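Local coordinates for Ice-binding protein (Flavobacteriaceae bacterium, PDB 5UYT) that probably binds to ice crystals and limits their growth, as an antifreeze protein of a cold-living Antarctic bacterium, at residues 19-24 and 38-43. Residues are numbered along the deposited sequence; the frame is centred on the assembly and turned at random.
Sequences GAVTNT and AASTNF
The phenyl ring of Phe43 offers one face to Asn23, whose CB sits almost on the ring normal, 3.5 Å from the ring centroid, in a CH-pi contact. In the plane of the ring, Val21 O lies at the edge, while Val21 CG1 comes in obliquely to 3.8 Å from Phe43 CE2. With its CG turned anti to the backbone N (chi1 178°), Asn23 carries its amide past the ring and donates from ND2 to Asn42 O over 3.1 Å; the acceptor lies in the amide plane and the bond is nearly straight. Asn42 answers in kind: its ND2 gives a 2.8 Å bond to Asn23 O, reaching that carbonyl from above its plane. Two asparagines thus each use a side-chain amide to hold the other's backbone carbonyl. Asn23 ND2 also bonds Gly25 O and OD1 bonds Ser27 OG, so the buried amide is gripped at both ends and its flip is fixed. Here the right-handed beta-helix illustrates how a solenoid stacks successive coils in parallel: strand 21-24, paired on its other side with strand 192-195, receives the next coil as a single bridge between Thr22 and Thr41. Thr41 N bonds Val21 O at 2.9 Å and Asn23 N bonds Thr41 O at 3.1 Å. Were Phe43 replaced by an alanine, the loss of the ring would probably open a gap beneath Asn23 CB and Val21 CG1, where it also packs on Val33, Met50 and Leu14 of the interior. Thr22 and Thr41 project side by side, with CG2 of Thr22 3.8 Å from OG1 of Thr41. Farther along, where the backbones no longer bond directly, a water accepts from Val21 N and donates to Ala39 O, 2.6 Å away.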
ATOM      1  N   GLY A  19     -19.689   2.040  16.977  1.00 38.90           N
ATOM      2  CA  GLY A  19     -20.570   2.306  15.850  1.00 38.62           C
ATOM      3  C   GLY A  19     -20.168   1.548  14.606  1.00 36.53           C
ATOM      4  O   GLY A  19     -19.129   0.894  14.578  1.00 34.98           O
ATOM      5  N   ALA A  20     -21.001   1.641  13.579  1.00 36.57           N
ATOM      6  CA  ALA A  20     -20.727   0.971  12.308  1.00 35.07           C
ATOM      7  C   ALA A  20     -19.709   1.739  11.480  1.00 33.17           C
ATOM      8  O   ALA A  20     -19.649   2.967  11.535  1.00 32.98           O
ATOM      9  CB  ALA A  20     -22.009   0.798  11.521  1.00 37.03           C
ATOM     10  N   VAL A  21     -18.898   0.998  10.733  1.00 31.49           N
ATOM     11  CA  VAL A  21     -17.953   1.567   9.784  1.00 29.80           C
ATOM     12  C   VAL A  21     -18.265   0.943   8.416  1.00 30.12           C
ATOM     13  O   VAL A  21     -18.187  -0.285   8.247  1.00 30.13           O
ATOM     14  CB  VAL A  21     -16.508   1.275  10.223  1.00 28.64           C
ATOM     15  CG1 VAL A  21     -15.503   1.771   9.184  1.00 26.76           C
ATOM     16  CG2 VAL A  21     -16.236   1.897  11.581  1.00 28.81           C
ATOM     17  N   THR A  22     -18.659   1.790   7.463  1.00 30.18           N
ATOM     18  CA  THR A  22     -19.193   1.321   6.185  1.00 30.61           C
ATOM     19  C   THR A  22     -18.503   2.006   5.012  1.00 29.45           C
ATOM     20  O   THR A  22     -18.282   3.216   5.048  1.00 29.25           O
ATOM     21  CB  THR A  22     -20.705   1.619   6.081  1.00 32.67           C
ATOM     22  OG1 THR A  22     -21.364   1.174   7.280  1.00 33.92           O
ATOM     23  CG2 THR A  22     -21.304   0.882   4.853  1.00 33.52           C
ATOM     24  N   ASN A  23     -18.214   1.226   3.971  1.00 28.62           N
ATOM     25  CA  ASN A  23     -17.709   1.746   2.695  1.00 27.69           C
ATOM     26  C   ASN A  23     -18.704   1.545   1.545  1.00 28.71           C
ATOM     27  O   ASN A  23     -19.506   0.593   1.547  1.00 29.32           O
ATOM     28  CB  ASN A  23     -16.385   1.050   2.319  1.00 26.27           C
ATOM     29  CG  ASN A  23     -15.844   1.526   0.978  1.00 26.31           C
ATOM     30  OD1 ASN A  23     -15.453   2.690   0.843  1.00 25.82           O
ATOM     31  ND2 ASN A  23     -15.847   0.642  -0.027  1.00 25.77           N
ATOM     32  N   THR A  24     -18.644   2.450   0.571  1.00 28.47           N
ATOM     33  CA  THR A  24     -19.321   2.273  -0.715  1.00 29.74           C
ATOM     34  C   THR A  24     -18.343   2.591  -1.830  1.00 28.69           C
ATOM     35  O   THR A  24     -17.609   3.575  -1.737  1.00 27.39           O
ATOM     36  CB  THR A  24     -20.481   3.253  -0.890  1.00 31.40           C
ATOM     37  OG1 THR A  24     -21.402   3.107   0.201  1.00 32.65           O
ATOM     38  CG2 THR A  24     -21.195   2.994  -2.230  1.00 32.52           C
ATOM     39  N   ALA A  38     -18.320  -3.446  16.649  1.00 40.53           N
ATOM     40  CA  ALA A  38     -19.013  -3.991  15.480  1.00 41.59           C
ATOM     41  C   ALA A  38     -17.978  -4.505  14.490  1.00 40.59           C
ATOM     42  O   ALA A  38     -16.822  -4.728  14.873  1.00 41.28           O
ATOM     43  CB  ALA A  38     -19.922  -2.935  14.845  1.00 41.88           C
ATOM     44  N   ALA A  39     -18.377  -4.690  13.229  1.00 40.12           N
ATOM     45  CA  ALA A  39     -17.470  -5.116  12.173  1.00 38.43           C
ATOM     46  C   ALA A  39     -17.686  -4.219  10.973  1.00 37.22           C
ATOM     47  O   ALA A  39     -18.832  -3.941  10.627  1.00 37.95           O
ATOM     48  CB  ALA A  39     -17.725  -6.566  11.792  1.00 39.72           C
ATOM     49  N   SER A  40     -16.594  -3.785  10.335  1.00 34.89           N
ATOM     50  CA  SER A  40     -16.691  -2.884   9.200  1.00 34.03           C
ATOM     51  C   SER A  40     -17.247  -3.660   8.018  1.00 34.57           C
ATOM     52  O   SER A  40     -16.959  -4.862   7.873  1.00 36.29           O
ATOM     53  CB  SER A  40     -15.309  -2.299   8.862  1.00 33.48           C
ATOM     54  OG  SER A  40     -14.732  -1.767  10.057  1.00 34.44           O
ATOM     55  N   THR A  41     -18.032  -3.000   7.171  1.00 32.81           N
ATOM     56  CA  THR A  41     -18.618  -3.688   6.022  1.00 32.17           C
ATOM     57  C   THR A  41     -18.350  -3.016   4.687  1.00 30.51           C
ATOM     58  O   THR A  41     -18.236  -1.779   4.596  1.00 28.55           O
ATOM     59  CB  THR A  41     -20.133  -3.874   6.154  1.00 34.38           C
ATOM     60  OG1 THR A  41     -20.740  -2.588   6.280  1.00 34.38           O
ATOM     61  CG2 THR A  41     -20.481  -4.723   7.376  1.00 36.30           C
ATOM     62  N   ASN A  42     -18.243  -3.872   3.667  1.00 30.42           N
ATOM     63  CA  ASN A  42     -18.178  -3.491   2.248  1.00 30.25           C
ATOM     64  C   ASN A  42     -16.902  -2.776   1.837  1.00 28.41           C
ATOM     65  O   ASN A  42     -16.887  -2.107   0.802  1.00 27.73           O
ATOM     66  CB  ASN A  42     -19.433  -2.685   1.817  1.00 31.82           C
ATOM     67  CG  ASN A  42     -19.666  -2.695   0.301  1.00 32.95           C
ATOM     68  OD1 ASN A  42     -19.521  -3.727  -0.371  1.00 34.28           O
ATOM     69  ND2 ASN A  42     -20.031  -1.546  -0.244  1.00 32.68           N
ATOM     70  N   PHE A  43     -15.837  -2.892   2.636  1.00 26.80           N
ATOM     71  CA  PHE A  43     -14.519  -2.453   2.172  1.00 25.36           C
ATOM     72  C   PHE A  43     -13.928  -3.429   1.154  1.00 25.05           C
ATOM     73  O   PHE A  43     -14.240  -4.614   1.196  1.00 25.68           O
ATOM     74  CB  PHE A  43     -13.555  -2.248   3.348  1.00 24.56           C
ATOM     75  CG  PHE A  43     -13.879  -1.025   4.155  1.00 24.98           C
ATOM     76  CD1 PHE A  43     -13.213   0.177   3.913  1.00 24.22           C
ATOM     77  CD2 PHE A  43     -14.901  -1.048   5.110  1.00 25.80           C
ATOM     78  CE1 PHE A  43     -13.514   1.315   4.631  1.00 24.46           C
ATOM     79  CE2 PHE A  43     -15.226   0.109   5.816  1.00 26.24           C
ATOM     80  CZ  PHE A  43     -14.531   1.289   5.577  1.00 25.24           C
TER
HETATM   81  O   HOH W   1     -20.128  -1.725  10.636  1.00 35.30           O